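Local structure of beta-porphyranase A (Bacteroides plebeius, 4AW7) at residues A[248-253]-A[546-551]; A[305-310]-A[473-478]; A[507-512]-A[579-584]; A[515-520]-A[571-576]. The protein hydrolyses the linkages between beta-D-galactopyranose and alpha-L-galactopyranose-6-sulfate in porphyran, a sulfated red-seaweed polysaccharide, releasing mostly disaccharides. All coordinates share one frame; numbering follows the deposited sequence. Where two conformers were deposited one is given.

Contacts 1 and 2 join the catalytic part of the enzyme to the beta-structure that follows it, while contacts 3 and 4 lie within the C-terminal region. Contacts 1, 2 and 3 meet on one five-stranded sheet. Contacts 1 and 3 have centres about 8 Å apart, and Arg508 of contact 3 reaches Asp252 of contact 1 (NE to OD2, 2.9 Å). Arg307 of contact 2 joins the same cluster through Glu248 (NH2 to OE1, 2.9 Å). Contact 4 lies at the surface, its centre about 15 Å from that of contact 3. The side chain of the substrate-binding residue His229 lies about 9 Å from that of Val250 in contact 1.

Contact 1: residues A[248-253]-A[546-551]; sequences EAVLDM and IFFGMI
With CG placed opposite its own backbone N (chi1 -176°), Phe548 swings its ring from strand 546-555 against helix 245-262, and a similar first torsion in Met550 (chi1 -174°) sends that side chain to the same helix. Between them sits Ala249. Its CB rests over one face of the Phe548 ring in a CH-pi contact, 3.9 Å from the centroid, and also touches the backbone N of Met550 at 3.6 Å. Val250 brings CG2 to Phe548 CE2 at 3.9 Å, while Met253 SD approaches obliquely, 4.1 Å from Phe548 CZ, as a Met-aromatic contact. Met550 CB lies 3.8 Å from Glu248 CB, and its CG meets Asp252 OD2 at 3.6 Å; bends at the next two torsions bring Met550 CE to Glu248 CB (3.9 Å). Both carboxylates have their polar partners elsewhere, in Arg307 and Arg508. A serine in place of Phe548 would probably leave Ala249 CB without its aromatic face and open a gap beside Val250 and Met253. Segments 248-253 and 546-551 cross at 78°. Strand 546-555 is an outer one of its sheet, with strand 503-514 next to it; Ser510 of that strand touches Ala249 and Met550, and Ser579 of strand 577-589 lies against Phe548.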
loop_
_atom_site.group_PDB
_atom_site.type_symbol
_atom_site.label_atom_id
_atom_site.label_comp_id
_atom_site.label_asym_id
_atom_site.label_seq_id
_atom_site.Cartn_x
_atom_site.Cartn_y
_atom_site.Cartn_z
ATOM N N GLU A 248 -8.734 0.309 1.860
ATOM C CA GLU A 248 -8.892 -0.998 2.467
ATOM C C GLU A 248 -9.721 -1.947 1.598
ATOM O O GLU A 248 -9.391 -3.102 1.425
ATOM C CB GLU A 248 -9.480 -0.878 3.884
ATOM C CG GLU A 248 -8.627 -0.073 4.891
ATOM C CD GLU A 248 -7.431 -0.768 5.514
ATOM O OE1 GLU A 248 -7.166 -1.949 5.218
ATOM O OE2 GLU A 248 -6.777 -0.065 6.333
ATOM N N ALA A 249 -10.833 -1.435 1.054
ATOM C CA ALA A 249 -11.683 -2.206 0.133
ATOM C C ALA A 249 -10.976 -2.510 -1.175
ATOM O O ALA A 249 -11.151 -3.586 -1.737
ATOM C CB ALA A 249 -13.005 -1.498 -0.159
ATOM N N VAL A 250 -10.236 -1.544 -1.711
ATOM C CA VAL A 250 -9.510 -1.727 -2.962
ATOM C C VAL A 250 -8.551 -2.925 -2.856
ATOM O O VAL A 250 -8.518 -3.799 -3.738
ATOM C CB VAL A 250 -8.753 -0.430 -3.333
ATOM C CG1 VAL A 250 -7.669 -0.704 -4.379
ATOM C CG2 VAL A 250 -9.756 0.628 -3.838
ATOM N N LEU A 251 -7.773 -2.940 -1.772
ATOM C CA LEU A 251 -6.801 -4.008 -1.602
ATOM C C LEU A 251 -7.434 -5.317 -1.167
ATOM O O LEU A 251 -7.040 -6.385 -1.638
ATOM C CB LEU A 251 -5.680 -3.566 -0.637
ATOM C CG LEU A 251 -4.894 -2.323 -1.059
ATOM C CD1 LEU A 251 -3.846 -2.039 -0.001
ATOM C CD2 LEU A 251 -4.281 -2.442 -2.443
ATOM N N ASP A 252 -8.464 -5.245 -0.327
ATOM C CA ASP A 252 -9.193 -6.452 0.024
ATOM C C ASP A 252 -9.792 -7.140 -1.199
ATOM O O ASP A 252 -9.835 -8.366 -1.237
ATOM C CB ASP A 252 -10.320 -6.161 1.022
ATOM C CG ASP A 252 -9.874 -6.070 2.463
ATOM O OD1 ASP A 252 -8.658 -5.944 2.739
ATOM O OD2 ASP A 252 -10.758 -6.157 3.368
ATOM N N MET A 253 -10.242 -6.382 -2.200
ATOM C CA MET A 253 -10.847 -7.045 -3.360
ATOM C C MET A 253 -9.845 -7.860 -4.147
ATOM O O MET A 253 -10.140 -8.947 -4.639
ATOM C CB MET A 253 -11.561 -6.075 -4.265
ATOM C CG MET A 253 -12.560 -6.744 -5.193
ATOM S SD MET A 253 -13.669 -5.520 -5.964
ATOM C CE MET A 253 -14.864 -6.644 -6.729
ATOM N N ILE A 546 -20.576 6.960 -5.490
ATOM C CA ILE A 546 -20.576 5.575 -5.052
ATOM C C ILE A 546 -19.694 5.474 -3.841
ATOM O O ILE A 546 -18.523 5.863 -3.881
ATOM C CB ILE A 546 -20.060 4.593 -6.138
ATOM C CG1 ILE A 546 -20.786 4.821 -7.479
ATOM C CG2 ILE A 546 -20.161 3.162 -5.609
ATOM C CD1 ILE A 546 -20.010 4.284 -8.687
ATOM N N PHE A 547 -20.245 4.930 -2.766
ATOM C CA PHE A 547 -19.445 4.547 -1.616
ATOM C C PHE A 547 -18.780 3.229 -1.939
ATOM O O PHE A 547 -19.427 2.271 -2.309
ATOM C CB PHE A 547 -20.299 4.329 -0.375
ATOM C CG PHE A 547 -19.517 3.860 0.845
ATOM C CD1 PHE A 547 -18.881 4.759 1.631
ATOM C CD2 PHE A 547 -19.376 2.508 1.120
ATOM C CE1 PHE A 547 -18.139 4.346 2.738
ATOM C CE2 PHE A 547 -18.643 2.087 2.247
ATOM C CZ PHE A 547 -18.040 3.013 3.024
ATOM N N PHE A 548 -17.452 3.181 -1.839
ATOM C CA PHE A 548 -16.717 1.922 -1.934
ATOM C C PHE A 548 -15.747 1.871 -0.782
ATOM O O PHE A 548 -14.809 2.661 -0.727
ATOM C CB PHE A 548 -16.009 1.750 -3.272
ATOM C CG PHE A 548 -15.337 0.409 -3.411
ATOM C CD1 PHE A 548 -16.047 -0.768 -3.238
ATOM C CD2 PHE A 548 -13.993 0.313 -3.736
ATOM C CE1 PHE A 548 -15.454 -1.981 -3.338
ATOM C CE2 PHE A 548 -13.373 -0.940 -3.888
ATOM C CZ PHE A 548 -14.112 -2.084 -3.696
ATOM N N GLY A 549 -16.036 1.001 0.185
ATOM C CA GLY A 549 -15.260 1.001 1.412
ATOM C C GLY A 549 -15.439 -0.287 2.186
ATOM O O GLY A 549 -16.470 -0.953 2.068
ATOM N N MET A 550 -14.432 -0.590 3.007
ATOM C CA MET A 550 -14.435 -1.681 3.928
ATOM C C MET A 550 -14.833 -1.158 5.307
ATOM O O MET A 550 -14.224 -0.215 5.820
ATOM C CB MET A 550 -13.027 -2.285 3.958
ATOM C CG MET A 550 -12.886 -3.575 4.807
ATOM S SD MET A 550 -12.908 -3.373 6.618
ATOM C CE MET A 550 -11.412 -2.394 6.869
ATOM N N ILE A 551 -15.897 -1.735 5.861
ATOM C CA ILE A 551 -16.403 -1.413 7.188
ATOM C C ILE A 551 -16.092 -2.600 8.075
ATOM O O ILE A 551 -16.532 -3.720 7.794
ATOM C CB ILE A 551 -17.917 -1.099 7.147
ATOM C CG1 ILE A 551 -18.208 0.087 6.227
ATOM C CG2 ILE A 551 -18.447 -0.817 8.566
ATOM C CD1 ILE A 551 -19.681 0.307 5.904
#

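Contact 2: residues A[305-310]-A[473-478]; sequences MERQDN and RNKYYS
Arg473 NH2 is held by two acceptors of the loop at 305-310: the carbonyl oxygen of Glu306, at 2.8 Å, and Asp309 OD1, at 2.9 Å. The second is the straighter bond (166° against 149°). NH1 of Arg473 adds a further bond to Asp309 OD2, so the guanidinium grips the carboxylate end-on, one nitrogen to each oxygen, and both oxygens are met on their syn side. The acceptors lie close to the guanidinium plane, although the carboxylate is turned 34° against it. Bends at the second and third torsions of Arg473 fold its chain around to meet Asp309. This two-nitrogen grip should fix the rotation of the guanidinium. NE of Arg473 donates to a water 2.9 Å away, which lies 2.8 Å from Glu306 OE1 and can donate to it. An alanine in place of Arg473 is likely to leave the Asp309 carboxylate without its charge partner on this side and the Glu306 carbonyl without its strong donor. Lys475 stretches alongside, its CE over one face of the Arg473 guanidinium, and its NZ donates to a second water at 2.8 Å. That ammonium also stands over a face of the Arg307 guanidinium (NZ to NH1, 4.2 Å), a closeness of like charges probably made tolerable by Glu248, Asp252 and Glu255 round Arg307, whose NE binds Asn303 OD1. Glu306 also pairs with Arg30, and Asp309 with Ser33. The contact thus links the loop between helix 293-305 and strand 311-316 to strand 469-484, which lies between strands 29-32 and 577-589 in its sheet.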
loop_
_atom_site.group_PDB
_atom_site.type_symbol
_atom_site.label_atom_id
_atom_site.label_comp_id
_atom_site.label_asym_id
_atom_site.label_seq_id
_atom_site.Cartn_x
_atom_site.Cartn_y
_atom_site.Cartn_z
ATOM N N MET A 305 1.050 -1.332 6.918
ATOM C CA MET A 305 1.721 -2.069 7.987
ATOM C C MET A 305 0.952 -3.311 8.397
ATOM O O MET A 305 1.536 -4.373 8.646
ATOM C CB MET A 305 1.966 -1.162 9.193
ATOM C CG MET A 305 3.152 -0.216 8.960
ATOM S SD MET A 305 3.321 0.905 10.356
ATOM C CE MET A 305 4.956 1.525 10.069
ATOM N N GLU A 306 -0.377 -3.196 8.433
ATOM C CA GLU A 306 -1.258 -4.310 8.782
ATOM C C GLU A 306 -1.364 -5.351 7.673
ATOM O O GLU A 306 -2.025 -6.381 7.891
ATOM C CB GLU A 306 -2.638 -3.787 9.121
ATOM C CG GLU A 306 -2.710 -3.130 10.485
ATOM C CD GLU A 306 -2.502 -4.129 11.619
ATOM O OE1 GLU A 306 -3.285 -5.089 11.710
ATOM O OE2 GLU A 306 -1.572 -3.976 12.425
ATOM N N ARG A 307 -0.687 -5.165 6.558
ATOM C CA ARG A 307 -0.656 -6.116 5.464
ATOM C C ARG A 307 0.752 -6.697 5.225
ATOM O O ARG A 307 1.021 -7.280 4.171
ATOM C CB ARG A 307 -1.181 -5.498 4.172
ATOM C CG ARG A 307 -2.594 -4.962 4.287
ATOM C CD ARG A 307 -3.104 -4.536 2.952
ATOM N NE ARG A 307 -4.406 -3.883 3.062
ATOM C CZ ARG A 307 -5.596 -4.411 2.774
ATOM N NH1 ARG A 307 -5.708 -5.624 2.256
ATOM N NH2 ARG A 307 -6.679 -3.678 2.976
ATOM N N GLN A 308 1.671 -6.515 6.180
ATOM C CA GLN A 308 3.076 -6.835 5.896
ATOM C C GLN A 308 3.283 -8.262 5.386
ATOM O O GLN A 308 4.141 -8.513 4.538
ATOM C CB GLN A 308 3.949 -6.591 7.126
ATOM C CG GLN A 308 5.429 -6.592 6.794
ATOM C CD GLN A 308 6.281 -6.503 8.027
ATOM O OE1 GLN A 308 6.299 -5.476 8.718
ATOM N NE2 GLN A 308 7.026 -7.577 8.313
ATOM N N ASP A 309 2.527 -9.203 5.933
ATOM C CA ASP A 309 2.615 -10.600 5.561
ATOM C C ASP A 309 2.129 -10.891 4.162
ATOM O O ASP A 309 2.377 -11.994 3.650
ATOM C CB ASP A 309 1.875 -11.502 6.559
ATOM C CG ASP A 309 0.435 -11.139 6.788
ATOM O OD1 ASP A 309 0.036 -9.979 6.657
ATOM O OD2 ASP A 309 -0.333 -12.056 7.174
ATOM N N ASN A 310 1.434 -9.950 3.549
ATOM C CA ASN A 310 1.025 -10.051 2.148
ATOM C C ASN A 310 1.455 -8.851 1.306
ATOM O O ASN A 310 0.774 -8.484 0.348
ATOM C CB ASN A 310 -0.482 -10.266 2.016
ATOM C CG ASN A 310 -0.844 -10.861 0.662
ATOM O OD1 ASN A 310 -0.143 -11.738 0.155
ATOM N ND2 ASN A 310 -1.905 -10.312 0.008
ATOM N N ARG A 473 -2.539 -12.817 14.159
ATOM C CA ARG A 473 -3.598 -12.353 13.271
ATOM C C ARG A 473 -3.607 -13.168 11.984
ATOM O O ARG A 473 -2.610 -13.210 11.266
ATOM C CB ARG A 473 -3.432 -10.867 12.925
ATOM C CG ARG A 473 -4.602 -10.263 12.155
ATOM C CD ARG A 473 -4.603 -10.478 10.676
ATOM N NE ARG A 473 -3.670 -9.635 9.932
ATOM C CZ ARG A 473 -2.781 -10.063 9.051
ATOM N NH1 ARG A 473 -2.438 -11.323 8.954
ATOM N NH2 ARG A 473 -2.199 -9.190 8.244
ATOM N N ASN A 474 -4.710 -13.851 11.717
ATOM C CA ASN A 474 -4.914 -14.538 10.450
ATOM C C ASN A 474 -6.150 -13.974 9.777
ATOM O O ASN A 474 -7.103 -13.559 10.428
ATOM C CB ASN A 474 -5.005 -16.046 10.627
ATOM C CG ASN A 474 -3.623 -16.681 10.713
ATOM O OD1 ASN A 474 -3.231 -17.171 11.781
ATOM N ND2 ASN A 474 -2.887 -16.648 9.620
ATOM N N LYS A 475 -6.133 -13.985 8.444
ATOM C CA LYS A 475 -7.263 -13.598 7.630
ATOM C C LYS A 475 -7.784 -14.819 6.903
ATOM O O LYS A 475 -7.003 -15.636 6.403
ATOM C CB LYS A 475 -6.840 -12.538 6.587
ATOM C CG LYS A 475 -6.481 -11.213 7.228
ATOM C CD LYS A 475 -6.049 -10.184 6.186
ATOM C CE LYS A 475 -5.707 -8.887 6.812
ATOM N NZ LYS A 475 -5.440 -7.869 5.793
ATOM N N TYR A 476 -9.107 -14.899 6.820
ATOM C CA TYR A 476 -9.791 -16.012 6.172
ATOM C C TYR A 476 -10.722 -15.431 5.114
ATOM O O TYR A 476 -11.424 -14.460 5.363
ATOM C CB TYR A 476 -10.559 -16.848 7.177
ATOM C CG TYR A 476 -9.680 -17.422 8.235
ATOM C CD1 TYR A 476 -9.001 -18.601 8.021
ATOM C CD2 TYR A 476 -9.517 -16.794 9.451
ATOM C CE1 TYR A 476 -8.208 -19.168 8.993
ATOM C CE2 TYR A 476 -8.664 -17.336 10.427
ATOM C CZ TYR A 476 -8.040 -18.532 10.204
ATOM O OH TYR A 476 -7.241 -19.130 11.158
ATOM N N TYR A 477 -10.648 -16.026 3.931
ATOM C CA TYR A 477 -11.297 -15.531 2.732
ATOM C C TYR A 477 -12.438 -16.471 2.345
ATOM O O TYR A 477 -12.389 -17.648 2.535
ATOM C CB TYR A 477 -10.277 -15.397 1.616
ATOM C CG TYR A 477 -9.142 -14.445 1.953
ATOM C CD1 TYR A 477 -8.025 -14.875 2.657
ATOM C CD2 TYR A 477 -9.191 -13.119 1.597
ATOM C CE1 TYR A 477 -6.995 -14.017 2.983
ATOM C CE2 TYR A 477 -8.166 -12.239 1.949
ATOM C CZ TYR A 477 -7.077 -12.706 2.625
ATOM O OH TYR A 477 -6.048 -11.872 2.990
ATOM N N SER A 478 -13.449 -15.897 1.731
ATOM C CA SER A 478 -14.616 -16.675 1.312
ATOM C C SER A 478 -14.513 -17.121 -0.128
ATOM O O SER A 478 -13.934 -16.422 -0.947
ATOM C CB SER A 478 -15.848 -15.830 1.527
ATOM O OG SER A 478 -17.061 -16.558 1.232
HETATM O O HOH W 1 -5.321 -5.592 7.367
HETATM O O HOH W 2 -4.534 -6.899 9.935
#

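Contact 3: residues A[507-512]-A[579-584]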
loop_
_atom_site.group_PDB
_atom_site.type_symbol
_atom_site.label_atom_id
_atom_site.label_comp_id
_atom_site.label_asym_id
_atom_site.label_seq_id
_atom_site.Cartn_x
_atom_site.Cartn_y
_atom_site.Cartn_z
ATOM N N LEU A 507 -15.182 -8.907 11.153
ATOM C CA LEU A 507 -15.521 -9.070 9.752
ATOM C C LEU A 507 -15.093 -7.797 9.005
ATOM O O LEU A 507 -15.440 -6.681 9.420
ATOM C CB LEU A 507 -17.039 -9.244 9.618
ATOM C CG LEU A 507 -17.595 -9.193 8.195
ATOM C CD1 LEU A 507 -17.167 -10.365 7.358
ATOM C CD2 LEU A 507 -19.116 -9.047 8.287
ATOM N N ARG A 508 -14.340 -7.974 7.912
ATOM C CA ARG A 508 -14.004 -6.863 7.009
ATOM C C ARG A 508 -15.008 -6.948 5.870
ATOM O O ARG A 508 -14.871 -7.777 4.958
ATOM C CB ARG A 508 -12.606 -7.056 6.500
ATOM C CG ARG A 508 -11.536 -7.056 7.571
ATOM C CD ARG A 508 -10.168 -7.327 7.034
ATOM N NE ARG A 508 -9.673 -6.347 6.064
ATOM C CZ ARG A 508 -9.034 -5.244 6.358
ATOM N NH1 ARG A 508 -8.758 -4.909 7.589
ATOM N NH2 ARG A 508 -8.640 -4.478 5.343
ATOM N N MET A 509 -16.041 -6.100 5.939
ATOM C CA MET A 509 -17.151 -6.128 4.993
ATOM C C MET A 509 -16.966 -4.994 3.998
ATOM O O MET A 509 -17.098 -3.827 4.393
ATOM C CB MET A 509 -18.455 -5.945 5.774
ATOM C CG MET A 509 -19.677 -5.784 4.928
ATOM S SD MET A 509 -21.217 -5.510 5.795
ATOM C CE MET A 509 -20.918 -3.885 6.471
ATOM N N SER A 510 -16.675 -5.334 2.748
ATOM C CA SER A 510 -16.496 -4.315 1.715
ATOM C C SER A 510 -17.720 -4.259 0.826
ATOM O O SER A 510 -18.170 -5.310 0.332
ATOM C CB SER A 510 -15.212 -4.534 0.914
ATOM O OG SER A 510 -14.025 -4.403 1.705
ATOM N N ILE A 511 -18.181 -3.018 0.626
ATOM C CA ILE A 511 -19.383 -2.770 -0.172
ATOM C C ILE A 511 -19.128 -1.618 -1.125
ATOM O O ILE A 511 -18.415 -0.666 -0.819
ATOM C CB ILE A 511 -20.636 -2.505 0.696
ATOM C CG1 ILE A 511 -20.443 -1.297 1.589
ATOM C CG2 ILE A 511 -20.990 -3.759 1.514
ATOM C CD1 ILE A 511 -21.723 -0.880 2.395
ATOM N N GLY A 512 -19.744 -1.723 -2.306
ATOM C CA GLY A 512 -19.846 -0.622 -3.272
ATOM C C GLY A 512 -21.332 -0.399 -3.499
ATOM O O GLY A 512 -22.018 -1.271 -4.030
ATOM N N SER A 579 -18.473 -6.515 -2.230
ATOM C CA SER A 579 -17.287 -6.846 -3.039
ATOM C C SER A 579 -16.444 -7.963 -2.428
ATOM O O SER A 579 -16.029 -8.866 -3.126
ATOM C CB SER A 579 -16.464 -5.587 -3.301
ATOM O OG SER A 579 -16.118 -4.961 -2.079
ATOM N N SER A 580 -16.247 -7.890 -1.106
ATOM C CA SER A 580 -15.467 -8.939 -0.425
ATOM C C SER A 580 -15.904 -9.021 1.027
ATOM O O SER A 580 -16.343 -8.037 1.645
ATOM C CB SER A 580 -13.953 -8.690 -0.532
ATOM O OG SER A 580 -13.548 -7.459 0.046
ATOM N N MET A 581 -15.715 -10.233 1.560
ATOM C CA MET A 581 -15.981 -10.565 2.967
ATOM C C MET A 581 -14.802 -11.371 3.455
ATOM O O MET A 581 -14.516 -12.437 2.947
ATOM C CB MET A 581 -17.283 -11.369 3.083
ATOM C CG MET A 581 -18.529 -10.581 2.687
ATOM S SD MET A 581 -19.106 -9.471 3.967
ATOM C CE MET A 581 -20.059 -10.631 4.959
ATOM N N ILE A 582 -14.130 -10.820 4.471
ATOM C CA ILE A 582 -12.906 -11.427 5.011
ATOM C C ILE A 582 -13.047 -11.457 6.530
ATOM O O ILE A 582 -13.414 -10.454 7.139
ATOM C CB ILE A 582 -11.662 -10.603 4.607
ATOM C CG1 ILE A 582 -11.499 -10.617 3.085
ATOM C CG2 ILE A 582 -10.378 -11.140 5.292
ATOM C CD1 ILE A 582 -10.530 -9.585 2.528
ATOM N N LEU A 583 -12.756 -12.613 7.151
ATOM C CA LEU A 583 -12.741 -12.682 8.607
ATOM C C LEU A 583 -11.307 -12.491 9.105
ATOM O O LEU A 583 -10.388 -13.138 8.620
ATOM C CB LEU A 583 -13.286 -14.017 9.138
ATOM C CG LEU A 583 -14.786 -14.205 9.020
ATOM C CD1 LEU A 583 -15.177 -15.605 9.422
ATOM C CD2 LEU A 583 -15.508 -13.181 9.881
ATOM N N GLN A 584 -11.142 -11.618 10.089
ATOM C CA GLN A 584 -9.845 -11.412 10.743
ATOM C C GLN A 584 -9.952 -11.992 12.153
ATOM O O GLN A 584 -10.894 -11.674 12.870
ATOM C CB GLN A 584 -9.467 -9.945 10.812
ATOM C CG GLN A 584 -8.286 -9.769 11.743
ATOM C CD GLN A 584 -7.722 -8.390 11.754
ATOM O OE1 GLN A 584 -7.152 -7.966 10.759
ATOM N NE2 GLN A 584 -7.809 -7.683 12.928
HETATM O O HOH W 3 -13.310 -6.934 2.738
HETATM O O HOH W 4 -9.180 -6.213 10.025
#
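Backbone hydrogen bonds join Arg508 and Ile582 in both directions: Arg508 N reaches Ile582 O at 2.8 Å, almost straight at 173°, and the longer return bond runs from Ile582 N to Arg508 O. Ser510 N binds Ser580 O at 2.9 Å, and Ser510 O accepts from Ser579 N at 2.8 Å. Since Ser579 and Ser580 both face Ser510, strand 577-589 carries a classic beta bulge within this antiparallel pairing, being itself the middle strand of a five-stranded sheet. Water-mediated bonds gather beside it. One water lies 2.8 Å from Arg508 O, to which it can donate, and joins Ser510 OG and Ser580 OG, giving these buried hydroxyls a shared partner; another accepts from Arg508 NH1 and donates weakly to Gln584 OE1. The remaining guanidinium nitrogens turn to Asp252 and Glu248 of helix 245-262. Apolar contacts occupy the face bearing Leu507, Met509, Met581 and Leu583. Met581, bent at chi2 and chi3 (-79° and -83°), brings CE against Leu507 CD1 at 3.8 Å and SD to Met509 CG at 3.9 Å, while Leu583 CD2 approaches Leu507 CD1 at 4.1 Å. Towards the helix, Arg508 and Ile582 run side by side, their CB atoms 4.1 Å apart.

Contact 4: residues A[515-520]-A[571-576]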
loop_
_atom_site.group_PDB
_atom_site.type_symbol
_atom_site.label_atom_id
_atom_site.label_comp_id
_atom_site.label_asym_id
_atom_site.label_seq_id
_atom_site.Cartn_x
_atom_site.Cartn_y
_atom_site.Cartn_z
ATOM N N VAL A 515 -24.193 6.263 -2.520
ATOM C CA VAL A 515 -23.926 6.827 -1.201
ATOM C C VAL A 515 -25.163 6.827 -0.285
ATOM O O VAL A 515 -25.013 6.716 0.928
ATOM C CB VAL A 515 -23.270 8.228 -1.230
ATOM C CG1 VAL A 515 -21.894 8.132 -1.802
ATOM C CG2 VAL A 515 -24.119 9.257 -2.005
ATOM N N SER A 516 -26.381 6.852 -0.851
ATOM C CA SER A 516 -27.607 6.863 -0.034
ATOM C C SER A 516 -28.065 5.484 0.418
ATOM O O SER A 516 -28.960 5.386 1.273
ATOM C CB SER A 516 -28.760 7.551 -0.787
ATOM O OG SER A 516 -29.105 6.818 -1.942
ATOM N N ALA A 517 -27.484 4.427 -0.123
ATOM C CA ALA A 517 -27.904 3.090 0.231
ATOM C C ALA A 517 -27.422 2.714 1.644
ATOM O O ALA A 517 -26.422 3.260 2.156
ATOM C CB ALA A 517 -27.454 2.071 -0.795
ATOM N N SER A 518 -28.146 1.797 2.292
ATOM C CA SER A 518 -27.817 1.434 3.658
ATOM C C SER A 518 -26.398 0.861 3.793
ATOM O O SER A 518 -25.990 0.009 3.002
ATOM C CB SER A 518 -28.820 0.389 4.125
ATOM O OG SER A 518 -28.558 0.003 5.462
ATOM N N LYS A 519 -25.722 1.294 4.855
ATOM C CA LYS A 519 -24.449 0.713 5.264
ATOM C C LYS A 519 -24.602 -0.093 6.572
ATOM O O LYS A 519 -23.586 -0.397 7.229
ATOM C CB LYS A 519 -23.413 1.797 5.466
ATOM C CG LYS A 519 -23.136 2.597 4.203
ATOM C CD LYS A 519 -22.266 3.734 4.533
ATOM C CE LYS A 519 -21.832 4.536 3.340
ATOM N NZ LYS A 519 -22.907 5.276 2.640
ATOM N N LYS A 520 -25.846 -0.465 6.898
ATOM C CA LYS A 520 -26.214 -1.106 8.182
ATOM C C LYS A 520 -27.022 -2.336 7.916
ATOM O O LYS A 520 -28.190 -2.447 8.309
ATOM C CB LYS A 520 -27.045 -0.156 9.027
ATOM C CG LYS A 520 -26.205 0.919 9.558
ATOM C CD LYS A 520 -25.505 0.497 10.860
ATOM C CE LYS A 520 -26.349 0.834 12.087
ATOM N NZ LYS A 520 -25.686 0.532 13.397
ATOM N N PHE A 571 -29.336 -6.569 3.715
ATOM C CA PHE A 571 -29.604 -5.151 3.586
ATOM C C PHE A 571 -31.107 -4.968 3.366
ATOM O O PHE A 571 -31.728 -5.776 2.674
ATOM C CB PHE A 571 -28.838 -4.548 2.397
ATOM C CG PHE A 571 -27.337 -4.645 2.523
ATOM C CD1 PHE A 571 -26.666 -5.818 2.220
ATOM C CD2 PHE A 571 -26.625 -3.566 3.000
ATOM C CE1 PHE A 571 -25.281 -5.916 2.350
ATOM C CE2 PHE A 571 -25.196 -3.657 3.127
ATOM C CZ PHE A 571 -24.581 -4.819 2.814
ATOM N N SER A 572 -31.610 -3.862 3.859
ATOM C CA SER A 572 -33.050 -3.568 3.723
ATOM C C SER A 572 -33.417 -2.995 2.356
ATOM O O SER A 572 -34.623 -2.945 1.990
ATOM C CB SER A 572 -33.439 -2.617 4.823
ATOM O OG SER A 572 -32.771 -1.392 4.744
ATOM N N ASP A 573 -32.400 -2.559 1.612
ATOM C CA ASP A 573 -32.574 -1.939 0.301
ATOM C C ASP A 573 -31.763 -2.648 -0.763
ATOM O O ASP A 573 -30.843 -3.413 -0.458
ATOM C CB ASP A 573 -32.271 -0.438 0.393
ATOM C CG ASP A 573 -30.871 -0.120 0.928
ATOM O OD1 ASP A 573 -30.161 -1.036 1.356
ATOM O OD2 ASP A 573 -30.514 1.087 0.988
ATOM N N GLY A 574 -32.083 -2.386 -2.018
ATOM C CA GLY A 574 -31.442 -3.011 -3.154
ATOM C C GLY A 574 -30.390 -2.124 -3.798
ATOM O O GLY A 574 -30.432 -0.898 -3.664
ATOM N N GLY A 575 -29.469 -2.793 -4.497
ATOM C CA GLY A 575 -28.483 -2.099 -5.322
ATOM C C GLY A 575 -27.095 -2.210 -4.736
ATOM O O GLY A 575 -26.907 -2.402 -3.541
ATOM N N GLY A 576 -26.136 -2.098 -5.628
ATOM C CA GLY A 576 -24.732 -2.225 -5.230
ATOM C C GLY A 576 -24.342 -3.675 -5.022
ATOM O O GLY A 576 -25.066 -4.612 -5.360
HETATM O O HOH W 5 -29.742 -2.537 5.637
#
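Asp573 laps its carboxylate over the backbone and CB of Ser518, with OD1 3.4 Å from Ser518 CB and OD2 accepting from Ser518 N at 2.8 Å. That bond is fairly straight, 162° at the hydrogen, and uses the syn lone pair of OD2. The same oxygen of Asp573, OD2, also lies 3.4 Å from Ala517 CA. A first torsion of 57° tucks Asp573 CG between its own backbone N and carbonyl carbon, which directs the carboxylate at the facing loop. OD1 has a charged partner outside the two loops in Arg513, which also donates to Ser518 O and Gly575 O, so one arginine ties both loops to the strand that precedes 515-520. Phe571 presents a ring edge to the Ser518 carbonyl, its CD2 3.6 Å from that oxygen, while CZ packs on Ile511. Ser518 OG binds a water, 2.8 Å away, that accepts from Ser572 N at 2.9 Å and donates weakly to Lys520 O. This hydroxyl also accepts from Lys520 N at 3.1 Å, which probably holds it against its own loop. Two surface loops of the C-terminal beta-structure, leading into strands 522-525 and 577-589, are thus joined by an aspartate-to-backbone bond and a bridging water, while the bond from Lys520 N to Ser518 OG shapes the 515-520 loop as an ST turn.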